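Local structure of probable leucine/isoleucine/valine-binding protein (Rhodopirellula baltica, 4KV7) at residues 143-148 with 219-224; 171-176 with 189-194; 205-210 with 230-235. The protein probably binds branched-chain amino acids or related small ligands as the periplasmic binding component of a transport system. The protein carries 1 engineered substitution. All blocks are in the same frame, centred on the assembly; numbering follows the deposited sequence.

In the fold
All three contacts lie in one lobe of the chain, whose core is a mixed sheet. Contact 1 sets helix 138-151 against strand 219-223. Contact 2 joins helix 167-183 to the edge strand 193-196 of the same sheet and is nested in the loop closed by contact 1. Their centres are about 10 Å apart. Contact 3 pairs helices 204-211 and 226-238 on the other face of the sheet, with its centre about 16 Å from contact 1 and 15 Å from contact 2. Contact 2 closes before contact 3 opens, and contacts 1 and 3 interlock along the chain. Together they pack helices on both faces of one lobe; in periplasmic binding proteins two such lobes typically close over the ligand.

Contact 1. Residues 143-148 with 219-224; sequences AAMVDA and AVIMVG
I221 meets M145 and V146 through apolar side chains alone. No hydrogen bond joins 143-148 to 219-224. M145 is a selenomethionine, and its SE atom does most of the touching. SE lies 3.7 Å from I221 CG2 and 3.8 Å from I221 CG1, so it rests on both branches of the isoleucine. The M145 chain is extended beyond CG (chi2 176°, chi3 169°). This carries SE from the helix out to the strand. V146 adds a more distant contact, with V146 CG2 4.0 Å from I221 CD1. Its side chain crosses the isoleucine at about a right angle.

The arrangement is one half of a three-layer alpha/beta/alpha sandwich: helix 138-151 covers one face of the central sheet, and I221 points from strand 219-223 toward that helix. Around the same core, M145 also touches L246, I221 touches I159 and F161 of the neighbouring strand, and V146 packs on A179 and I180 of helix 167-183.

Polar bonds border the apolar contact. Backbone bonds to G160 and F162 hold I221 in the sheet. D147 OD1 forms a salt bridge with R182 and a hydrogen bond with H183, which ties helix 138-151 to helix 167-183.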
loop_
_atom_site.group_PDB
_atom_site.type_symbol
_atom_site.label_atom_id
_atom_site.label_comp_id
_atom_site.label_asym_id
_atom_site.label_seq_id
_atom_site.Cartn_x
_atom_site.Cartn_y
_atom_site.Cartn_z
ATOM N N ALA A 143 -9.861 -8.358 -8.093
ATOM C CA ALA A 143 -10.161 -9.082 -9.325
ATOM C C ALA A 143 -9.294 -10.331 -9.404
ATOM O O ALA A 143 -9.777 -11.408 -9.766
ATOM C CB ALA A 143 -9.933 -8.187 -10.543
ATOM N N ALA A 144 -8.012 -10.193 -9.092
ATOM C CA ALA A 144 -7.111 -11.342 -9.137
ATOM C C ALA A 144 -7.563 -12.436 -8.167
ATOM O O ALA A 144 -7.594 -13.612 -8.522
ATOM C CB ALA A 144 -5.690 -10.914 -8.845
HETATM N N MSE A 145 -7.934 -12.037 -6.952
HETATM C CA MSE A 145 -8.413 -12.978 -5.952
HETATM C C MSE A 145 -9.673 -13.694 -6.409
HETATM O O MSE A 145 -9.763 -14.925 -6.343
HETATM C CB MSE A 145 -8.729 -12.246 -4.647
HETATM C CG MSE A 145 -7.552 -11.678 -3.912
HETATM SE SE MSE A 145 -8.275 -10.725 -2.420
HETATM C CE MSE A 145 -6.648 -10.376 -1.393
ATOM N N VAL A 146 -10.668 -12.919 -6.836
ATOM C CA VAL A 146 -11.957 -13.494 -7.187
ATOM C C VAL A 146 -11.818 -14.431 -8.379
ATOM O O VAL A 146 -12.358 -15.545 -8.358
ATOM C CB VAL A 146 -13.019 -12.403 -7.429
ATOM C CG1 VAL A 146 -14.256 -12.979 -8.129
ATOM C CG2 VAL A 146 -13.381 -11.719 -6.115
ATOM N N ASP A 147 -11.101 -14.007 -9.416
ATOM C CA ASP A 147 -10.935 -14.871 -10.577
ATOM C C ASP A 147 -10.257 -16.180 -10.185
ATOM O O ASP A 147 -10.640 -17.248 -10.657
ATOM C CB ASP A 147 -10.119 -14.178 -11.675
ATOM C CG ASP A 147 -10.882 -13.064 -12.378
ATOM O OD1 ASP A 147 -12.122 -13.020 -12.282
ATOM O OD2 ASP A 147 -10.220 -12.226 -13.034
ATOM N N ALA A 148 -9.257 -16.097 -9.313
ATOM C CA ALA A 148 -8.537 -17.299 -8.907
ATOM C C ALA A 148 -9.395 -18.228 -8.055
ATOM O O ALA A 148 -9.312 -19.444 -8.188
ATOM C CB ALA A 148 -7.274 -16.934 -8.177
ATOM N N ALA A 219 -14.501 -18.492 1.420
ATOM C CA ALA A 219 -13.365 -17.602 1.301
ATOM C C ALA A 219 -13.776 -16.276 1.896
ATOM O O ALA A 219 -14.913 -15.831 1.694
ATOM C CB ALA A 219 -12.980 -17.415 -0.168
ATOM N N VAL A 220 -12.863 -15.646 2.624
ATOM C CA VAL A 220 -13.105 -14.326 3.185
ATOM C C VAL A 220 -11.974 -13.401 2.763
ATOM O O VAL A 220 -10.809 -13.611 3.116
ATOM C CB VAL A 220 -13.213 -14.356 4.723
ATOM C CG1 VAL A 220 -13.352 -12.953 5.279
ATOM C CG2 VAL A 220 -14.396 -15.210 5.154
ATOM N N ILE A 221 -12.333 -12.380 1.991
ATOM C CA ILE A 221 -11.416 -11.343 1.550
ATOM C C ILE A 221 -11.398 -10.246 2.603
ATOM O O ILE A 221 -12.432 -9.653 2.938
ATOM C CB ILE A 221 -11.817 -10.814 0.148
ATOM C CG1 ILE A 221 -11.586 -11.914 -0.893
ATOM C CG2 ILE A 221 -11.018 -9.569 -0.213
ATOM C CD1 ILE A 221 -12.179 -11.635 -2.282
HETATM N N MSE A 222 -10.207 -9.992 3.133
HETATM C CA MSE A 222 -10.020 -9.048 4.232
HETATM C C MSE A 222 -9.479 -7.722 3.725
HETATM O O MSE A 222 -8.359 -7.643 3.195
HETATM C CB MSE A 222 -9.077 -9.632 5.280
HETATM C CG MSE A 222 -9.554 -10.966 5.824
HETATM SE SE MSE A 222 -8.512 -11.684 7.298
HETATM C CE MSE A 222 -6.771 -11.663 6.440
ATOM N N VAL A 223 -10.295 -6.689 3.880
ATOM C CA VAL A 223 -9.933 -5.337 3.483
ATOM C C VAL A 223 -9.834 -4.534 4.778
ATOM O O VAL A 223 -10.744 -3.795 5.157
ATOM C CB VAL A 223 -10.974 -4.734 2.500
ATOM C CG1 VAL A 223 -10.477 -3.410 1.970
ATOM C CG2 VAL A 223 -11.276 -5.698 1.346
ATOM N N GLY A 224 -8.725 -4.735 5.481
ATOM C CA GLY A 224 -8.557 -4.185 6.804
ATOM C C GLY A 224 -7.103 -3.949 7.117
ATOM O O GLY A 224 -6.286 -3.853 6.207
#

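Contact 2. Residues 171-176 with 189-194; sequences DGFFGG and SSLPHG
F173 and H193 each carry CG opposite the backbone N, with chi1 178° in F173 and -166° in H193. Both rings therefore reach out from their backbones between helix and strand, where they meet face to face. They form an offset stack with centroids 3.8 Å apart and planes at 8°. H193 ND1 sits over the centre of the phenyl ring, 3.3 Å above its plane. The closest atoms are F173 CG and H193 CE1, at 3.3 Å. L191 comes to the far end of the phenyl ring at an oblique angle, with L191 CD2 3.6 Å from F173 CE1. L191 also packs on L177 and I180 of the helix.

The contact lies in the beta-alpha-beta unit formed by strand 159-164, helix 167-183 and strand 193-196. F161, on the first strand, meets the F173 ring edge-to-face and also touches L191 and H193. Around F173 the unit packs aromatic rings together with aliphatic side chains.

H193 NE2 is hydrogen-bonded to T163 OG1. This bond holds NE2 while the phenyl face covers one side of the ring, so together they set the tilt and rotation of the imidazole.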
loop_
_atom_site.group_PDB
_atom_site.type_symbol
_atom_site.label_atom_id
_atom_site.label_comp_id
_atom_site.label_asym_id
_atom_site.label_seq_id
_atom_site.Cartn_x
_atom_site.Cartn_y
_atom_site.Cartn_z
ATOM N N ASP A 171 -14.070 0.640 -0.659
ATOM C CA ASP A 171 -13.398 0.529 -1.943
ATOM C C ASP A 171 -13.016 -0.914 -2.270
ATOM O O ASP A 171 -13.214 -1.377 -3.397
ATOM C CB ASP A 171 -12.178 1.444 -1.991
ATOM C CG ASP A 171 -11.704 1.681 -3.405
ATOM O OD1 ASP A 171 -12.353 2.480 -4.100
ATOM O OD2 ASP A 171 -10.708 1.068 -3.811
ATOM N N GLY A 172 -12.482 -1.635 -1.291
ATOM C CA GLY A 172 -12.146 -3.032 -1.501
ATOM C C GLY A 172 -13.372 -3.899 -1.742
ATOM O O GLY A 172 -13.367 -4.782 -2.614
ATOM N N PHE A 173 -14.421 -3.657 -0.964
ATOM C CA PHE A 173 -15.685 -4.353 -1.150
ATOM C C PHE A 173 -16.244 -4.131 -2.549
ATOM O O PHE A 173 -16.660 -5.077 -3.220
ATOM C CB PHE A 173 -16.697 -3.904 -0.099
ATOM C CG PHE A 173 -18.036 -4.553 -0.259
ATOM C CD1 PHE A 173 -18.213 -5.905 0.035
ATOM C CD2 PHE A 173 -19.126 -3.818 -0.700
ATOM C CE1 PHE A 173 -19.453 -6.501 -0.120
ATOM C CE2 PHE A 173 -20.368 -4.411 -0.849
ATOM C CZ PHE A 173 -20.529 -5.753 -0.558
ATOM N N PHE A 174 -16.267 -2.885 -2.986
ATOM C CA PHE A 174 -16.785 -2.582 -4.310
ATOM C C PHE A 174 -15.941 -3.217 -5.413
ATOM O O PHE A 174 -16.479 -3.650 -6.434
ATOM C CB PHE A 174 -16.935 -1.073 -4.483
ATOM C CG PHE A 174 -18.025 -0.477 -3.624
ATOM C CD1 PHE A 174 -19.181 -1.193 -3.357
ATOM C CD2 PHE A 174 -17.882 0.786 -3.066
ATOM C CE1 PHE A 174 -20.187 -0.651 -2.562
ATOM C CE2 PHE A 174 -18.881 1.336 -2.270
ATOM C CZ PHE A 174 -20.030 0.613 -2.018
ATOM N N GLY A 175 -14.629 -3.306 -5.205
ATOM C CA GLY A 175 -13.771 -4.029 -6.133
ATOM C C GLY A 175 -14.144 -5.501 -6.195
ATOM O O GLY A 175 -14.240 -6.089 -7.276
ATOM N N GLY A 176 -14.364 -6.110 -5.039
ATOM C CA GLY A 176 -14.781 -7.497 -4.990
ATOM C C GLY A 176 -16.126 -7.736 -5.652
ATOM O O GLY A 176 -16.304 -8.705 -6.397
ATOM N N SER A 189 -26.641 -6.462 -1.721
ATOM C CA SER A 189 -27.079 -6.881 -0.384
ATOM C C SER A 189 -26.896 -8.380 -0.134
ATOM O O SER A 189 -26.969 -8.837 1.010
ATOM C CB SER A 189 -28.547 -6.507 -0.156
ATOM O OG SER A 189 -29.391 -7.223 -1.044
ATOM N N SER A 190 -26.655 -9.143 -1.197
ATOM C CA SER A 190 -26.518 -10.591 -1.077
ATOM C C SER A 190 -25.134 -11.023 -0.591
ATOM O O SER A 190 -24.977 -12.113 -0.053
ATOM C CB SER A 190 -26.834 -11.271 -2.411
ATOM O OG SER A 190 -25.827 -11.007 -3.371
ATOM N N LEU A 191 -24.131 -10.177 -0.787
ATOM C CA LEU A 191 -22.763 -10.559 -0.443
ATOM C C LEU A 191 -22.551 -10.631 1.068
ATOM O O LEU A 191 -23.038 -9.776 1.812
ATOM C CB LEU A 191 -21.757 -9.573 -1.039
ATOM C CG LEU A 191 -21.362 -9.752 -2.507
ATOM C CD1 LEU A 191 -22.538 -9.586 -3.455
ATOM C CD2 LEU A 191 -20.261 -8.764 -2.865
ATOM N N PRO A 192 -21.808 -11.645 1.538
ATOM C CA PRO A 192 -21.443 -11.654 2.960
ATOM C C PRO A 192 -20.484 -10.505 3.213
ATOM O O PRO A 192 -19.493 -10.379 2.506
ATOM C CB PRO A 192 -20.708 -12.989 3.138
ATOM C CG PRO A 192 -20.876 -13.734 1.824
ATOM C CD PRO A 192 -21.132 -12.708 0.782
ATOM N N HIS A 193 -20.780 -9.672 4.203
ATOM C CA HIS A 193 -19.985 -8.480 4.430
ATOM C C HIS A 193 -19.987 -8.071 5.900
ATOM O O HIS A 193 -20.903 -7.392 6.366
ATOM C CB HIS A 193 -20.504 -7.333 3.567
ATOM C CG HIS A 193 -19.558 -6.177 3.470
ATOM N ND1 HIS A 193 -19.904 -4.977 2.887
ATOM C CD2 HIS A 193 -18.264 -6.042 3.856
ATOM C CE1 HIS A 193 -18.872 -4.152 2.927
ATOM N NE2 HIS A 193 -17.862 -4.777 3.503
ATOM N N GLY A 194 -18.969 -8.512 6.630
ATOM C CA GLY A 194 -18.782 -8.120 8.016
ATOM C C GLY A 194 -17.867 -6.918 8.082
ATOM O O GLY A 194 -16.923 -6.830 7.296
#

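Contact 3. Residues 205-210 with 230-235; sequences DGLADL and SKLIRM
This is an apolar helix-helix contact between L207 of helix 204-211 and L232 and M235 of helix 226-238. The two helices lie side by side on one face of the central sheet, and strand 219-223 comes between them in the chain. Their backbones come close here: L207 CA and L232 CA are 6.8 Å apart.

L207 reaches across to the neighbouring helix and meets two residues one turn apart. Its base meets the leucine, with L207 CB 3.6 Å from L232 CD2. L207 CD1 lies farther from the same methyl, at 4.0 Å from L232 CD2. The other branch meets the selenomethionine, with L207 CD2 3.6 Å from M235 CE and 3.8 Å from M235 CB. M235 is bent at its last torsion (chi3 25°), well away from a staggered value. The bend turns CE back toward L207, so both the root and the end of M235 lie against one leucine methyl.

The sheet forms the floor. L210 packs on V220 of strand 219-223, while L232 touches F245 of strand 244-247. Nearby, K231 NZ makes a salt bridge with E204 OE2, just before 205-210, and a hydrogen bond with S201 O, giving the two helices a polar link as well.

No hydrogen bond crosses between 205-210 and 230-235. Between these segments the contact is purely apolar, and a directional link between the helices comes from K231 and E204 at its margin.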
loop_
_atom_site.group_PDB
_atom_site.type_symbol
_atom_site.label_atom_id
_atom_site.label_comp_id
_atom_site.label_asym_id
_atom_site.label_seq_id
_atom_site.Cartn_x
_atom_site.Cartn_y
_atom_site.Cartn_z
ATOM N N ASP A 205 -18.964 -8.294 15.819
ATOM C CA ASP A 205 -20.179 -8.132 15.021
ATOM C C ASP A 205 -19.949 -8.561 13.580
ATOM O O ASP A 205 -20.806 -9.220 12.980
ATOM C CB ASP A 205 -20.676 -6.681 15.057
ATOM C CG ASP A 205 -21.318 -6.310 16.379
ATOM O OD1 ASP A 205 -21.590 -7.214 17.196
ATOM O OD2 ASP A 205 -21.565 -5.105 16.593
ATOM N N GLY A 206 -18.800 -8.194 13.024
ATOM C CA GLY A 206 -18.478 -8.561 11.658
ATOM C C GLY A 206 -18.334 -10.059 11.480
ATOM O O GLY A 206 -18.784 -10.623 10.477
ATOM N N LEU A 207 -17.709 -10.719 12.449
ATOM C CA LEU A 207 -17.601 -12.175 12.399
ATOM C C LEU A 207 -18.977 -12.837 12.440
ATOM O O LEU A 207 -19.252 -13.771 11.678
ATOM C CB LEU A 207 -16.726 -12.699 13.538
ATOM C CG LEU A 207 -16.634 -14.224 13.626
ATOM C CD1 LEU A 207 -16.069 -14.822 12.356
ATOM C CD2 LEU A 207 -15.794 -14.627 14.833
ATOM N N ALA A 208 -19.843 -12.358 13.325
ATOM C CA ALA A 208 -21.185 -12.919 13.455
ATOM C C ALA A 208 -21.959 -12.795 12.144
ATOM O O ALA A 208 -22.672 -13.718 11.753
ATOM C CB ALA A 208 -21.940 -12.249 14.591
ATOM N N ASP A 209 -21.804 -11.665 11.460
ATOM C CA ASP A 209 -22.456 -11.463 10.163
ATOM C C ASP A 209 -21.989 -12.480 9.126
ATOM O O ASP A 209 -22.801 -13.009 8.370
ATOM C CB ASP A 209 -22.231 -10.038 9.647
ATOM C CG ASP A 209 -23.107 -9.020 10.348
ATOM O OD1 ASP A 209 -24.084 -9.427 11.006
ATOM O OD2 ASP A 209 -22.823 -7.810 10.235
ATOM N N LEU A 210 -20.693 -12.762 9.084
ATOM C CA LEU A 210 -20.190 -13.780 8.174
ATOM C C LEU A 210 -20.717 -15.164 8.541
ATOM O O LEU A 210 -21.131 -15.930 7.670
ATOM C CB LEU A 210 -18.668 -13.787 8.172
ATOM C CG LEU A 210 -18.030 -12.522 7.602
ATOM C CD1 LEU A 210 -16.535 -12.559 7.862
ATOM C CD2 LEU A 210 -18.328 -12.420 6.116
ATOM N N SER A 230 -6.050 -9.857 12.419
ATOM C CA SER A 230 -5.505 -10.916 13.258
ATOM C C SER A 230 -6.532 -11.382 14.274
ATOM O O SER A 230 -6.698 -12.583 14.505
ATOM C CB SER A 230 -4.261 -10.444 14.005
ATOM O OG SER A 230 -3.197 -10.203 13.116
ATOM N N LYS A 231 -7.216 -10.434 14.904
ATOM C CA LYS A 231 -8.233 -10.778 15.877
ATOM C C LYS A 231 -9.394 -11.537 15.244
ATOM O O LYS A 231 -9.903 -12.491 15.810
ATOM C CB LYS A 231 -8.740 -9.528 16.588
ATOM C CG LYS A 231 -9.768 -9.849 17.651
ATOM C CD LYS A 231 -10.041 -8.687 18.563
ATOM C CE LYS A 231 -11.179 -9.006 19.506
ATOM N NZ LYS A 231 -11.594 -7.789 20.243
ATOM N N LEU A 232 -9.816 -11.101 14.067
ATOM C CA LEU A 232 -10.881 -11.776 13.342
ATOM C C LEU A 232 -10.505 -13.238 13.070
ATOM O O LEU A 232 -11.305 -14.144 13.289
ATOM C CB LEU A 232 -11.168 -11.011 12.048
ATOM C CG LEU A 232 -12.332 -11.450 11.150
ATOM C CD1 LEU A 232 -11.984 -12.677 10.325
ATOM C CD2 LEU A 232 -13.617 -11.664 11.936
ATOM N N ILE A 233 -9.294 -13.462 12.574
ATOM C CA ILE A 233 -8.849 -14.817 12.268
ATOM C C ILE A 233 -8.780 -15.696 13.513
ATOM O O ILE A 233 -9.230 -16.848 13.490
ATOM C CB ILE A 233 -7.522 -14.809 11.517
ATOM C CG1 ILE A 233 -7.763 -14.270 10.105
ATOM C CG2 ILE A 233 -6.923 -16.214 11.458
ATOM C CD1 ILE A 233 -6.509 -13.863 9.383
ATOM N N ARG A 234 -8.249 -15.156 14.608
ATOM C CA ARG A 234 -8.203 -15.897 15.863
ATOM C C ARG A 234 -9.603 -16.272 16.321
ATOM O O ARG A 234 -9.853 -17.405 16.733
ATOM C CB ARG A 234 -7.522 -15.074 16.962
ATOM C CG ARG A 234 -6.011 -15.027 16.857
ATOM C CD ARG A 234 -5.372 -14.476 18.126
ATOM N NE ARG A 234 -3.926 -14.332 17.977
ATOM C CZ ARG A 234 -3.046 -15.306 18.193
ATOM N NH1 ARG A 234 -3.456 -16.510 18.577
ATOM N NH2 ARG A 234 -1.749 -15.073 18.026
HETATM N N MSE A 235 -10.515 -15.307 16.257
HETATM C CA MSE A 235 -11.884 -15.527 16.711
HETATM C C MSE A 235 -12.667 -16.463 15.811
HETATM O O MSE A 235 -13.483 -17.253 16.286
HETATM C CB MSE A 235 -12.614 -14.200 16.847
HETATM C CG MSE A 235 -12.133 -13.402 18.028
HETATM SE SE MSE A 235 -13.279 -11.891 18.424
HETATM C CE MSE A 235 -14.908 -12.519 17.659
#